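Local coordinates for protein BpsB (PgaB), Poly-beta-1,6-N-acetyl-D-glucosamine N-deacetylase (Bordetella bronchiseptica RB50, PDB 5BU6) that removes N-acetyl groups from poly-beta-1,6-N-acetyl-D-glucosamine as a family 4 carbohydrate esterase and is required for biofilm formation, at residues S59-Q62 and I63-R67; D114-A117 and G118-I121. The protein carries 5 engineered substitutions. All blocks are in the same frame, centred on the assembly; numbering follows the deposited sequence.

Interaction 1: S59-Q62 and I63-R67; sequences SMQQ and IIDSR. With EDO (1,2-ethanediol), chain J.
A capping box opens the helix 60-67: S59, the N-cap residue, takes the N-H of Q62 on its OG (3.1 Å from Q62 N), while Q62 OE1 accepts from S59 N at 2.9 Å. S59 O continues the ladder by accepting from I63 N. Within the same first turn, Q61 reaches one turn forward to D65. Its CG lies anti to the backbone N (chi1 -175°) and the chain then bends at chi2, bringing NE2 to 2.9 Å from D65 OD1. The carboxylate oxygen lies almost in the amide plane, yet the nitrogen meets it from above the carboxylate plane, the two planes standing 50° apart. The other end of the amide, Q61 OE1, is held by R216. S66 OG bonds back to I63 O at 2.7 Å, an oxygen that R67 N also uses. A 1,2-ethanediol, probably from the crystallisation liquor, accepts from Q61 N through O2 and is also bound by E150. On the apolar flank M60 CG lies 4.1 Å from I64 CD1; both side chains rest on I240 of strand 240-242, and the helix itself bridges the parallel strands 56-57 and 77-83 in a beta-alpha-beta unit.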
loop_
_atom_site.group_PDB
_atom_site.type_symbol
_atom_site.label_atom_id
_atom_site.label_comp_id
_atom_site.label_asym_id
_atom_site.label_seq_id
_atom_site.Cartn_x
_atom_site.Cartn_y
_atom_site.Cartn_z
ATOM N N SER A 59 -0.984 -8.475 12.778
ATOM C CA SER A 59 0.087 -8.274 11.791
ATOM C C SER A 59 -0.171 -9.124 10.552
ATOM O O SER A 59 -0.984 -10.043 10.578
ATOM C CB SER A 59 1.435 -8.659 12.374
ATOM O OG SER A 59 1.384 -10.034 12.766
ATOM N N MET A 60 0.570 -8.862 9.480
ATOM C CA MET A 60 0.512 -9.741 8.312
ATOM C C MET A 60 1.006 -11.154 8.635
ATOM O O MET A 60 0.516 -12.141 8.082
ATOM C CB MET A 60 1.337 -9.166 7.157
ATOM C CG MET A 60 1.155 -9.953 5.859
ATOM S SD MET A 60 0.183 -9.034 4.662
ATOM C CE MET A 60 1.247 -7.616 4.402
ATOM N N GLN A 61 1.994 -11.250 9.519
ATOM C CA GLN A 61 2.470 -12.563 9.944
ATOM C C GLN A 61 1.334 -13.370 10.597
ATOM O O GLN A 61 1.232 -14.596 10.437
ATOM C CB GLN A 61 3.641 -12.428 10.909
ATOM C CG GLN A 61 4.246 -13.771 11.279
ATOM C CD GLN A 61 4.860 -14.467 10.067
ATOM O OE1 GLN A 61 5.671 -13.881 9.356
ATOM N NE2 GLN A 61 4.458 -15.713 9.821
ATOM N N GLN A 62 0.496 -12.681 11.368
ATOM C CA GLN A 62 -0.644 -13.338 11.998
ATOM C C GLN A 62 -1.646 -13.827 10.958
ATOM O O GLN A 62 -2.207 -14.926 11.096
ATOM C CB GLN A 62 -1.327 -12.397 12.986
ATOM C CG GLN A 62 -0.663 -12.365 14.355
ATOM C CD GLN A 62 -1.323 -11.354 15.270
ATOM O OE1 GLN A 62 -1.179 -10.149 15.079
ATOM N NE2 GLN A 62 -2.077 -11.837 16.236
ATOM N N ILE A 63 -1.858 -13.038 9.906
ATOM C CA ILE A 63 -2.759 -13.476 8.835
ATOM C C ILE A 63 -2.221 -14.757 8.192
ATOM O O ILE A 63 -2.943 -15.730 8.019
ATOM C CB ILE A 63 -2.934 -12.410 7.749
ATOM C CG1 ILE A 63 -3.756 -11.238 8.288
ATOM C CG2 ILE A 63 -3.609 -13.016 6.512
ATOM C CD1 ILE A 63 -3.616 -9.936 7.462
ATOM N N ILE A 64 -0.946 -14.732 7.835
ATOM C CA ILE A 64 -0.307 -15.872 7.192
ATOM C C ILE A 64 -0.406 -17.118 8.069
ATOM O O ILE A 64 -0.744 -18.191 7.595
ATOM C CB ILE A 64 1.155 -15.551 6.880
ATOM C CG1 ILE A 64 1.225 -14.375 5.899
ATOM C CG2 ILE A 64 1.853 -16.738 6.310
ATOM C CD1 ILE A 64 2.596 -13.742 5.806
ATOM N N ASP A 65 -0.164 -16.946 9.365
ATOM C CA ASP A 65 -0.230 -18.049 10.329
ATOM C C ASP A 65 -1.642 -18.603 10.486
ATOM O O ASP A 65 -1.815 -19.805 10.675
ATOM C CB ASP A 65 0.295 -17.600 11.704
ATOM C CG ASP A 65 1.810 -17.362 11.722
ATOM O OD1 ASP A 65 2.496 -17.680 10.729
ATOM O OD2 ASP A 65 2.319 -16.860 12.746
ATOM N N SER A 66 -2.658 -17.745 10.411
ATOM C CA SER A 66 -4.029 -18.244 10.570
ATOM C C SER A 66 -4.425 -19.067 9.357
ATOM O O SER A 66 -5.120 -20.077 9.480
ATOM C CB SER A 66 -5.021 -17.095 10.782
ATOM O OG SER A 66 -5.101 -16.255 9.639
ATOM N N ARG A 67 -3.966 -18.641 8.185
ATOM C CA ARG A 67 -4.290 -19.349 6.943
ATOM C C ARG A 67 -3.606 -20.714 6.921
ATOM O O ARG A 67 -4.199 -21.709 6.476
ATOM C CB ARG A 67 -3.891 -18.513 5.721
ATOM C CG ARG A 67 -4.803 -17.293 5.457
ATOM C CD ARG A 67 -6.196 -17.749 5.066
ATOM N NE ARG A 67 -7.141 -16.654 4.851
ATOM C CZ ARG A 67 -7.546 -16.235 3.652
ATOM N NH1 ARG A 67 -7.078 -16.806 2.550
ATOM N NH2 ARG A 67 -8.423 -15.240 3.555
HETATM C C1 EDO J . 5.378 -7.626 11.398
HETATM O O1 EDO J . 4.331 -6.861 12.005
HETATM C C2 EDO J . 4.889 -9.055 11.148
HETATM O O2 EDO J . 3.988 -9.126 10.029
#

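Interaction 2: D114-A117 and G118-I121; sequences DAPA and GTKI
G118 and T119 close a type II beta turn with P116 and A117, G118 holding its third position with a positive phi of 76°, a backbone shape that suits glycine. T119 then turns back on P116 and grips its carbonyl oxygen twice: T119 N lies 3.2 Å from P116 O in the 4→1 backbone bond of the turn, and T119 OG1 donates to P116 O at 2.9 Å. Both donors approach from the same face of the carbonyl plane, each tilted out of it. The hydroxyl gets there because chi1 of 72° sets OG1 between the backbone N and the carbonyl carbon. This also brings T119 OG1 over the face of the pyrrolidine ring, 3.6 Å from P116 CD, while T119 CG2 lies 3.8 Å from P116 CB. Past K120, I121 folds its side chain back so that the terminal methyl CD1 meets A115 CB at 3.7 Å. This small apolar contact lies beside the turn, whose P116, A117 and G118 are exposed, and H131 touches both residues. The loop leaves helix 110-113 at D114, whose OD1 is hydrogen-bonded by W137, and runs into strand 121-124, whose first residue pairs through its backbone with V129 of strand 127-129.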
loop_
_atom_site.group_PDB
_atom_site.type_symbol
_atom_site.label_atom_id
_atom_site.label_comp_id
_atom_site.label_asym_id
_atom_site.label_seq_id
_atom_site.Cartn_x
_atom_site.Cartn_y
_atom_site.Cartn_z
ATOM N N ASP A 114 13.633 6.279 -2.518
ATOM C CA ASP A 114 14.995 6.154 -3.027
ATOM C C ASP A 114 15.365 7.207 -4.077
ATOM O O ASP A 114 16.267 6.993 -4.865
ATOM C CB ASP A 114 15.210 4.772 -3.638
ATOM C CG ASP A 114 16.659 4.403 -3.705
ATOM O OD1 ASP A 114 17.312 4.461 -2.641
ATOM O OD2 ASP A 114 17.132 4.092 -4.816
ATOM N N ALA A 115 14.645 8.323 -4.126
ATOM C CA ALA A 115 14.980 9.334 -5.122
ATOM C C ALA A 115 16.393 9.864 -4.902
ATOM O O ALA A 115 16.867 9.940 -3.766
ATOM C CB ALA A 115 13.958 10.489 -5.088
ATOM N N PRO A 116 17.069 10.232 -5.992
ATOM C CA PRO A 116 18.426 10.796 -5.924
ATOM C C PRO A 116 18.506 11.970 -4.950
ATOM O O PRO A 116 17.558 12.758 -4.892
ATOM C CB PRO A 116 18.681 11.272 -7.357
ATOM C CG PRO A 116 17.785 10.448 -8.203
ATOM C CD PRO A 116 16.561 10.172 -7.379
ATOM N N ALA A 117 19.602 12.093 -4.210
ATOM C CA ALA A 117 19.756 13.191 -3.246
ATOM C C ALA A 117 19.616 14.547 -3.924
ATOM O O ALA A 117 20.092 14.740 -5.043
ATOM C CB ALA A 117 21.104 13.107 -2.532
ATOM N N GLY A 118 18.947 15.473 -3.243
ATOM C CA GLY A 118 18.767 16.812 -3.759
ATOM C C GLY A 118 17.726 16.963 -4.856
ATOM O O GLY A 118 17.527 18.056 -5.336
ATOM N N THR A 119 17.061 15.892 -5.272
ATOM C CA THR A 119 16.070 16.046 -6.328
ATOM C C THR A 119 14.641 15.980 -5.777
ATOM O O THR A 119 14.386 15.383 -4.736
ATOM C CB THR A 119 16.240 14.988 -7.442
ATOM O OG1 THR A 119 15.816 13.702 -6.963
ATOM C CG2 THR A 119 17.705 14.921 -7.923
ATOM N N LYS A 120 13.720 16.617 -6.487
ATOM C CA LYS A 120 12.321 16.649 -6.106
ATOM C C LYS A 120 11.606 15.453 -6.698
ATOM O O LYS A 120 11.983 14.958 -7.752
ATOM C CB LYS A 120 11.663 17.949 -6.579
ATOM C CG LYS A 120 11.819 19.112 -5.608
ATOM C CD LYS A 120 11.283 20.405 -6.202
ATOM C CE LYS A 120 11.000 21.434 -5.124
ATOM N NZ LYS A 120 12.212 21.739 -4.327
ATOM N N ILE A 121 10.578 14.986 -6.007
ATOM C CA ILE A 121 9.767 13.872 -6.479
ATOM C C ILE A 121 8.617 14.445 -7.290
ATOM O O ILE A 121 7.873 15.278 -6.787
ATOM C CB ILE A 121 9.212 13.023 -5.310
ATOM C CG1 ILE A 121 10.293 12.104 -4.731
ATOM C CG2 ILE A 121 7.988 12.198 -5.745
ATOM C CD1 ILE A 121 11.321 12.809 -3.878
#

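Interactions 1 and 2 lie on opposite sides of the centre of the chain, 35 Å apart between centres and about 20 Å between nearest atoms, so neither touches the other. Both are local features at the ends of secondary structure: residues 59-67 start and build a helix packed beside the parallel sheet, whereas 114-121 form a connection on the surface. Strands 77-83 and 104-108, adjacent in that sheet, lie between them in sequence. A nickel ion is bound by D84, H154 and H159, a metal site consistent with the catalytic centre of family 4 esterases. The A117 side chain of interaction 2 is about 10 Å from a bound nickel ion, which need not be this one.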